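Tat (Twin-arginine translocation) pathway signal sequence containing protein (Mycobacterium tuberculosis, PDB 5IMU) is of unknown function and may act in signalling, its C-terminal part combining an alpha/beta/alpha sandwich with a helical bundle. Local coordinates at residues I195-D200 with Y204-H209; P126-A131 with P148-T153; L46-D49 with W54-P57. All coordinates share one frame; numbering follows the deposited sequence.

Contact 1 of 3, residues I195-D200 with Y204-H209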
loop_
_atom_site.group_PDB
_atom_site.type_symbol
_atom_site.label_atom_id
_atom_site.label_comp_id
_atom_site.label_asym_id
_atom_site.label_seq_id
_atom_site.Cartn_x
_atom_site.Cartn_y
_atom_site.Cartn_z
ATOM N N ILE A 195 -2.172 -13.432 1.174
ATOM C CA ILE A 195 -2.860 -14.676 0.842
ATOM C C ILE A 195 -3.748 -14.488 -0.383
ATOM O O ILE A 195 -3.782 -15.343 -1.277
ATOM C CB ILE A 195 -3.665 -15.184 2.053
ATOM C CG1 ILE A 195 -2.724 -15.537 3.207
ATOM C CG2 ILE A 195 -4.502 -16.393 1.671
ATOM C CD1 ILE A 195 -3.444 -15.863 4.498
ATOM N N GLU A 196 -4.473 -13.367 -0.454
ATOM C CA GLU A 196 -5.364 -13.154 -1.593
ATOM C C GLU A 196 -4.582 -13.005 -2.891
ATOM O O GLU A 196 -4.958 -13.580 -3.917
ATOM C CB GLU A 196 -6.253 -11.931 -1.375
ATOM C CG GLU A 196 -7.141 -11.636 -2.586
ATOM C CD GLU A 196 -8.184 -10.565 -2.329
ATOM O OE1 GLU A 196 -9.222 -10.876 -1.707
ATOM O OE2 GLU A 196 -7.975 -9.410 -2.756
ATOM N N ALA A 197 -3.498 -12.227 -2.871
ATOM C CA ALA A 197 -2.664 -12.107 -4.062
ATOM C C ALA A 197 -2.105 -13.461 -4.478
ATOM O O ALA A 197 -1.951 -13.740 -5.673
ATOM C CB ALA A 197 -1.531 -11.113 -3.812
ATOM N N LEU A 198 -1.804 -14.319 -3.502
ATOM C CA LEU A 198 -1.269 -15.642 -3.801
ATOM C C LEU A 198 -2.290 -16.495 -4.547
ATOM O O LEU A 198 -1.981 -17.084 -5.589
ATOM C CB LEU A 198 -0.828 -16.319 -2.501
ATOM C CG LEU A 198 0.335 -17.313 -2.529
ATOM C CD1 LEU A 198 1.500 -16.772 -3.339
ATOM C CD2 LEU A 198 0.777 -17.623 -1.106
ATOM N N ILE A 199 -3.524 -16.569 -4.036
ATOM C CA ILE A 199 -4.524 -17.390 -4.709
ATOM C C ILE A 199 -4.937 -16.786 -6.047
ATOM O O ILE A 199 -5.478 -17.498 -6.900
ATOM C CB ILE A 199 -5.760 -17.633 -3.816
ATOM C CG1 ILE A 199 -6.537 -16.341 -3.561
ATOM C CG2 ILE A 199 -5.356 -18.287 -2.499
ATOM C CD1 ILE A 199 -7.865 -16.575 -2.858
ATOM N N ASP A 200 -4.679 -15.497 -6.263
ATOM C CA ASP A 200 -4.912 -14.857 -7.554
ATOM C C ASP A 200 -3.729 -14.980 -8.507
ATOM O O ASP A 200 -3.762 -14.377 -9.584
ATOM C CB ASP A 200 -5.245 -13.372 -7.365
ATOM C CG ASP A 200 -6.645 -13.146 -6.838
ATOM O OD1 ASP A 200 -7.475 -14.077 -6.916
ATOM O OD2 ASP A 200 -6.924 -12.026 -6.360
ATOM N N TYR A 204 4.131 -11.661 -7.101
ATOM C CA TYR A 204 4.908 -10.470 -6.779
ATOM C C TYR A 204 4.159 -9.560 -5.814
ATOM O O TYR A 204 4.788 -8.859 -5.014
ATOM C CB TYR A 204 5.273 -9.711 -8.053
ATOM C CG TYR A 204 4.086 -9.118 -8.770
ATOM C CD1 TYR A 204 3.367 -9.868 -9.689
ATOM C CD2 TYR A 204 3.682 -7.814 -8.530
ATOM C CE1 TYR A 204 2.281 -9.336 -10.347
ATOM C CE2 TYR A 204 2.597 -7.271 -9.187
ATOM C CZ TYR A 204 1.899 -8.038 -10.093
ATOM O OH TYR A 204 0.815 -7.507 -10.752
ATOM N N LEU A 205 2.824 -9.554 -5.871
ATOM C CA LEU A 205 2.050 -8.788 -4.899
ATOM C C LEU A 205 2.087 -9.441 -3.525
ATOM O O LEU A 205 2.230 -8.751 -2.509
ATOM C CB LEU A 205 0.605 -8.633 -5.367
ATOM C CG LEU A 205 0.326 -7.684 -6.529
ATOM C CD1 LEU A 205 -1.169 -7.556 -6.721
ATOM C CD2 LEU A 205 0.952 -6.327 -6.264
ATOM N N ALA A 206 1.939 -10.769 -3.473
ATOM C CA ALA A 206 2.086 -11.483 -2.210
ATOM C C ALA A 206 3.446 -11.204 -1.586
ATOM O O ALA A 206 3.558 -11.027 -0.368
ATOM C CB ALA A 206 1.893 -12.985 -2.430
ATOM N N ASN A 207 4.487 -11.147 -2.416
ATOM C CA ASN A 207 5.817 -10.793 -1.935
ATOM C C ASN A 207 5.830 -9.387 -1.346
ATOM O O ASN A 207 6.378 -9.159 -0.260
ATOM C CB ASN A 207 6.823 -10.919 -3.080
ATOM C CG ASN A 207 8.256 -10.790 -2.614
ATOM O OD1 ASN A 207 8.792 -11.688 -1.966
ATOM N ND2 ASN A 207 8.892 -9.673 -2.952
ATOM N N TYR A 208 5.220 -8.428 -2.050
ATOM C CA TYR A 208 5.162 -7.048 -1.572
ATOM C C TYR A 208 4.533 -6.969 -0.186
ATOM O O TYR A 208 5.073 -6.325 0.720
ATOM C CB TYR A 208 4.383 -6.194 -2.578
ATOM C CG TYR A 208 4.028 -4.791 -2.121
ATOM C CD1 TYR A 208 4.886 -3.721 -2.358
ATOM C CD2 TYR A 208 2.821 -4.532 -1.482
ATOM C CE1 TYR A 208 4.557 -2.436 -1.952
ATOM C CE2 TYR A 208 2.486 -3.253 -1.072
ATOM C CZ TYR A 208 3.358 -2.207 -1.310
ATOM O OH TYR A 208 3.028 -0.932 -0.906
ATOM N N HIS A 209 3.387 -7.627 -0.001
ATOM C CA HIS A 209 2.690 -7.532 1.277
ATOM C C HIS A 209 3.430 -8.291 2.373
ATOM O O HIS A 209 3.454 -7.853 3.528
ATOM C CB HIS A 209 1.259 -8.044 1.131
ATOM C CG HIS A 209 0.383 -7.148 0.314
ATOM N ND1 HIS A 209 0.126 -5.839 0.663
ATOM C CD2 HIS A 209 -0.293 -7.370 -0.838
ATOM C CE1 HIS A 209 -0.672 -5.294 -0.238
ATOM N NE2 HIS A 209 -0.941 -6.202 -1.159
#

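Contact 2 of 3, residues P126-A131 with P148-T153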
loop_
_atom_site.group_PDB
_atom_site.type_symbol
_atom_site.label_atom_id
_atom_site.label_comp_id
_atom_site.label_asym_id
_atom_site.label_seq_id
_atom_site.Cartn_x
_atom_site.Cartn_y
_atom_site.Cartn_z
ATOM N N PRO A 126 7.538 -20.876 3.349
ATOM C CA PRO A 126 7.687 -21.110 4.796
ATOM C C PRO A 126 7.578 -19.848 5.630
ATOM O O PRO A 126 7.057 -19.902 6.752
ATOM C CB PRO A 126 9.084 -21.738 4.901
ATOM C CG PRO A 126 9.279 -22.421 3.591
ATOM C CD PRO A 126 8.598 -21.544 2.570
ATOM N N THR A 127 8.053 -18.711 5.115
ATOM C CA THR A 127 7.956 -17.459 5.860
ATOM C C THR A 127 6.500 -17.073 6.101
ATOM O O THR A 127 6.136 -16.657 7.208
ATOM C CB THR A 127 8.687 -16.344 5.108
ATOM O OG1 THR A 127 10.085 -16.654 5.020
ATOM C CG2 THR A 127 8.516 -15.009 5.817
ATOM N N LEU A 128 5.655 -17.201 5.075
ATOM C CA LEU A 128 4.245 -16.855 5.233
ATOM C C LEU A 128 3.552 -17.801 6.206
ATOM O O LEU A 128 2.756 -17.364 7.044
ATOM C CB LEU A 128 3.544 -16.865 3.870
ATOM C CG LEU A 128 2.098 -16.369 3.732
ATOM C CD1 LEU A 128 1.840 -15.948 2.294
ATOM C CD2 LEU A 128 1.071 -17.418 4.150
ATOM N N VAL A 129 3.838 -19.101 6.103
ATOM C CA VAL A 129 3.183 -20.077 6.970
ATOM C C VAL A 129 3.584 -19.853 8.424
ATOM O O VAL A 129 2.757 -19.974 9.337
ATOM C CB VAL A 129 3.509 -21.506 6.499
ATOM C CG1 VAL A 129 2.955 -22.536 7.475
ATOM C CG2 VAL A 129 2.948 -21.736 5.105
ATOM N N GLU A 130 4.857 -19.520 8.663
ATOM C CA GLU A 130 5.299 -19.202 10.018
ATOM C C GLU A 130 4.606 -17.954 10.545
ATOM O O GLU A 130 4.183 -17.913 11.707
ATOM C CB GLU A 130 6.819 -19.018 10.053
ATOM C CG GLU A 130 7.598 -20.246 10.501
ATOM C CD GLU A 130 7.200 -20.714 11.887
ATOM O OE1 GLU A 130 6.540 -21.770 11.994
ATOM O OE2 GLU A 130 7.538 -20.018 12.868
ATOM N N ALA A 131 4.479 -16.924 9.704
ATOM C CA ALA A 131 3.818 -15.697 10.135
ATOM C C ALA A 131 2.374 -15.961 10.536
ATOM O O ALA A 131 1.889 -15.418 11.536
ATOM C CB ALA A 131 3.884 -14.646 9.027
ATOM N N PRO A 148 -2.612 -24.238 1.769
ATOM C CA PRO A 148 -3.060 -24.471 0.388
ATOM C C PRO A 148 -2.668 -23.366 -0.580
ATOM O O PRO A 148 -2.336 -23.657 -1.735
ATOM C CB PRO A 148 -4.582 -24.584 0.532
ATOM C CG PRO A 148 -4.778 -25.129 1.895
ATOM C CD PRO A 148 -3.706 -24.484 2.737
ATOM N N ALA A 149 -2.702 -22.104 -0.143
ATOM C CA ALA A 149 -2.299 -21.011 -1.022
ATOM C C ALA A 149 -0.819 -21.104 -1.373
ATOM O O ALA A 149 -0.428 -20.883 -2.526
ATOM C CB ALA A 149 -2.610 -19.664 -0.369
ATOM N N VAL A 150 0.021 -21.433 -0.390
ATOM C CA VAL A 150 1.450 -21.577 -0.648
ATOM C C VAL A 150 1.717 -22.786 -1.535
ATOM O O VAL A 150 2.544 -22.729 -2.454
ATOM C CB VAL A 150 2.220 -21.657 0.684
ATOM C CG1 VAL A 150 3.618 -22.211 0.470
ATOM C CG2 VAL A 150 2.287 -20.281 1.333
ATOM N N ARG A 151 1.016 -23.895 -1.289
ATOM C CA ARG A 151 1.182 -25.085 -2.114
ATOM C C ARG A 151 0.537 -24.944 -3.490
ATOM O O ARG A 151 0.769 -25.800 -4.349
ATOM C CB ARG A 151 0.592 -26.305 -1.402
ATOM C CG ARG A 151 1.232 -26.651 -0.070
ATOM C CD ARG A 151 2.513 -27.449 -0.242
ATOM N NE ARG A 151 3.230 -27.582 1.022
ATOM C CZ ARG A 151 4.203 -26.765 1.412
ATOM N NH1 ARG A 151 4.578 -25.761 0.631
ATOM N NH2 ARG A 151 4.803 -26.951 2.581
ATOM N N LYS A 152 -0.267 -23.898 -3.708
ATOM C CA LYS A 152 -0.939 -23.645 -4.986
ATOM C C LYS A 152 -1.880 -24.785 -5.369
ATOM O O LYS A 152 -2.023 -25.127 -6.545
ATOM C CB LYS A 152 0.070 -23.377 -6.107
ATOM C CG LYS A 152 0.977 -22.196 -5.836
ATOM C CD LYS A 152 1.816 -21.829 -7.046
ATOM C CE LYS A 152 2.669 -20.610 -6.734
ATOM N NZ LYS A 152 3.396 -20.079 -7.917
ATOM N N THR A 153 -2.540 -25.372 -4.373
ATOM C CA THR A 153 -3.485 -26.448 -4.640
ATOM C C THR A 153 -4.847 -25.945 -5.094
ATOM O O THR A 153 -5.634 -26.735 -5.626
ATOM C CB THR A 153 -3.668 -27.319 -3.397
ATOM O OG1 THR A 153 -5.006 -27.177 -2.908
ATOM C CG2 THR A 153 -2.709 -26.893 -2.318
#

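Contact 3 of 3, residues L46-D49 with W54-P57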
loop_
_atom_site.group_PDB
_atom_site.type_symbol
_atom_site.label_atom_id
_atom_site.label_comp_id
_atom_site.label_asym_id
_atom_site.label_seq_id
_atom_site.Cartn_x
_atom_site.Cartn_y
_atom_site.Cartn_z
ATOM N N LEU A 46 5.488 8.391 -3.961
ATOM C CA LEU A 46 4.136 8.481 -3.422
ATOM C C LEU A 46 4.072 7.763 -2.081
ATOM O O LEU A 46 4.539 6.625 -1.959
ATOM C CB LEU A 46 3.116 7.872 -4.389
ATOM C CG LEU A 46 1.668 7.849 -3.898
ATOM C CD1 LEU A 46 1.141 9.256 -3.666
ATOM C CD2 LEU A 46 0.789 7.101 -4.878
ATOM N N VAL A 47 3.490 8.425 -1.077
ATOM C CA VAL A 47 3.439 7.883 0.277
ATOM C C VAL A 47 2.075 8.142 0.904
ATOM O O VAL A 47 1.350 9.065 0.521
ATOM C CB VAL A 47 4.534 8.480 1.190
ATOM C CG1 VAL A 47 5.922 8.265 0.603
ATOM C CG2 VAL A 47 4.270 9.960 1.446
ATOM N N THR A 48 1.731 7.292 1.869
ATOM C CA THR A 48 0.766 7.591 2.914
ATOM C C THR A 48 1.413 7.227 4.243
ATOM O O THR A 48 2.350 6.426 4.294
ATOM C CB THR A 48 -0.552 6.819 2.737
ATOM O OG1 THR A 48 -1.412 7.077 3.856
ATOM C CG2 THR A 48 -0.286 5.324 2.648
ATOM N N ASP A 49 0.923 7.828 5.325
ATOM C CA ASP A 49 1.462 7.544 6.648
ATOM C C ASP A 49 0.694 6.442 7.369
ATOM O O ASP A 49 0.843 6.287 8.588
ATOM C CB ASP A 49 1.499 8.819 7.497
ATOM C CG ASP A 49 0.118 9.399 7.759
ATOM O OD1 ASP A 49 -0.869 8.931 7.153
ATOM O OD2 ASP A 49 0.022 10.334 8.582
ATOM N N TRP A 54 3.730 1.684 3.251
ATOM C CA TRP A 54 2.906 0.662 2.625
ATOM C C TRP A 54 1.673 1.299 1.992
ATOM O O TRP A 54 1.102 2.251 2.530
ATOM C CB TRP A 54 2.508 -0.372 3.680
ATOM C CG TRP A 54 1.632 -1.494 3.221
ATOM C CD1 TRP A 54 1.995 -2.558 2.446
ATOM C CD2 TRP A 54 0.254 -1.697 3.563
ATOM N NE1 TRP A 54 0.919 -3.398 2.265
ATOM C CE2 TRP A 54 -0.161 -2.892 2.942
ATOM C CE3 TRP A 54 -0.670 -0.977 4.328
ATOM C CZ2 TRP A 54 -1.464 -3.384 3.060
ATOM C CZ3 TRP A 54 -1.962 -1.465 4.443
ATOM C CH2 TRP A 54 -2.347 -2.655 3.813
ATOM N N ILE A 55 1.275 0.784 0.837
ATOM C CA ILE A 55 0.091 1.255 0.121
ATOM C C ILE A 55 -0.965 0.166 0.199
ATOM O O ILE A 55 -0.708 -0.974 -0.221
ATOM C CB ILE A 55 0.409 1.616 -1.340
ATOM C CG1 ILE A 55 1.614 2.558 -1.421
ATOM C CG2 ILE A 55 -0.804 2.254 -2.003
ATOM C CD1 ILE A 55 1.467 3.824 -0.601
ATOM N N PRO A 56 -2.167 0.448 0.714
ATOM C CA PRO A 56 -3.156 -0.608 0.900
ATOM C C PRO A 56 -3.640 -1.155 -0.441
ATOM O O PRO A 56 -3.588 -0.450 -1.461
ATOM C CB PRO A 56 -4.290 0.090 1.669
ATOM C CG PRO A 56 -4.128 1.542 1.343
ATOM C CD PRO A 56 -2.647 1.753 1.215
ATOM N N PRO A 57 -4.126 -2.398 -0.467
ATOM C CA PRO A 57 -4.414 -3.037 -1.766
ATOM C C PRO A 57 -5.584 -2.429 -2.520
ATOM O O PRO A 57 -5.629 -2.545 -3.751
ATOM C CB PRO A 57 -4.701 -4.501 -1.387
ATOM C CG PRO A 57 -4.225 -4.660 0.024
ATOM C CD PRO A 57 -4.348 -3.314 0.660
HETATM O O HOH W 1 2.006 3.755 4.704
#

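Contact 1 of 3, residues I195-D200 with Y204-H209
Ala-197 meets Leu-205 and Ala-206 across a tight helical hairpin. Helices 183-199 and 203-216 follow each other through a short turn and run back antiparallel. The axes of segments 195-199 and 204-209 come within 7.6 Å, at an angle of 167°. Small side chains permit this closeness. The CA atoms of Ala-197 and Ala-206 are only 5.1 Å apart.

The methyl of Ala-197 reaches right up to the opposite backbone. Its CB lies 3.5 Å from Ala-206 N and 3.6 Å from Leu-205 CB. The two alanine methyls are a little farther apart, 4.1 Å from CB to CB. Leu-205 therefore takes part through the root of its side chain. Its CG stands anti to the carbonyl carbon (chi1 -73°), and the side chain also packs on Arg-115 of helix 111-115.

Leu-198 adds a second contact to Ala-206. Its chi1 of -150° falls short of a full anti position. One branch, CD1, is then directed at the Ala-206 methyl. The remaining branch is turned to helix 140-151, where Leu-198 packs on Val-150. Contact between the two helices is thus apolar, and each helix makes its own backbone bonds, as from Ile-199 N to Ile-195 O.

The next shell fixes both helices from outside. Glu-196 OE1 is hydrogen-bonded to His-164 ND1 on helix 157-177. Asn-207 holds the chain before helix 124-133 with both ends of its amide, OD1 to Val-121 N and ND2 to Pro-119 O. On the second helix, the edge of the Tyr-208 ring comes over one face of the His-209 imidazole, toward its rim, with Tyr-208 CD2 3.7 Å above the plane of the His-209 ring.

Contact 2 of 3, residues P126-A131 with P148-T153
Val-150 packs against Leu-128 and Val-129 where two successive helices of the helical bundle come together. Helix 124-133 supplies the leucine and valine. Helix 140-151 supplies Val-150 from its last turn. All the touching atoms across this contact are methyl groups, and a single one of them, Val-150 CG2, serves both partners.

Val-150 CG2 lies 4.1 Å from Val-129 CG2. It is 4.2 Å from Leu-128 CD2. These are ordinary methyl-methyl distances; the contact is small because only two pairs make it. The approaches differ. The Leu-128 and Val-150 side chains slide past each other in opposite directions, while the two valines meet at a slant. In Val-150, CG1 is anti to the backbone N (chi1 163°) and CG2 is anti to the carbonyl carbon, the position from which it reaches helix 124-133. Leu-128 extends with CG anti to the backbone N (chi1 -172°), which carries its branches in toward the bundle.

Leu-128 is buried, while both valines remain partly exposed. The inner side of the contact is lined by Leu-198 of helix 183-199, which touches both Leu-128 and Val-150.

Just beyond Val-150 the helix stops. Lys-152 NZ forms a salt bridge with Asp-203, at the start of helix 203-216. Lys-152 has positive phi (61°), and Thr-153 N turns back to Pro-148 O at 3.2 Å. A weak bond of 3.2 Å also runs from Lys-152 N to Ala-149 O. These two backbone bonds make a Schellman motif, with Lys-152 as the C-prime residue that ends the helix.

Contact 3 of 3, residues L46-D49 with W54-P57
Thr-48, on the strand 44-48 segment, reaches across to Trp-54 and Ile-55 of the following loop. Its CB points at that loop and splits into a polar and an apolar branch. OG1 stands anti to the backbone N (chi1 175°) and turns from the loop to a hydrogen bond with Ser-32 O. That leaves CG2 between the backbone N and the carbonyl carbon. There it touches Trp-54 O at 3.4 Å. The same methyl packs against Ile-55 CD1 at 4.0 Å, the two side chains crossing at a slant.

A water ties the backbones. It donates to Thr-48 O (2.7 Å) and to Trp-54 O (2.8 Å), so Trp-54 O meets both the Thr-48 methyl and the water.

Leu-46 binds Thr-66 of strand 65-67 through backbone bonds, and Thr-66 belongs to the potassium site. Ile-55 also rests on Trp-33 of strand 33-37. Trp-54 NE1 is hydrogen-bonded to His-209 ND1 on helix 203-216, and its indole meets Trp-189 of helix 183-199 edge-to-face. The loop is therefore wedged between the sheet and helices 183-199 and 203-216.

In the fold
Contacts 1 and 3 are buried, while contact 2 lies farther out and is only partly covered. Contacts 1 and 2 belong to the helical bundle in the DUF5631 range. They touch through Leu-198 and Ile-199; Leu-198 CD2 is 3.9 Å from Leu-128 CD1. Both are purely apolar between their segments, but contact 1 brings backbones close through alanines, and contact 2 joins branched side chains at longer range. Contact 3 belongs to the sheet region, in the DUF5632 range, and adds a bridging water. It meets contact 1 at several points, among them Tyr-208 OH, 3.0 Å from Ile-55 N, a probable hydrogen bond. Contacts 2 and 3 do not touch.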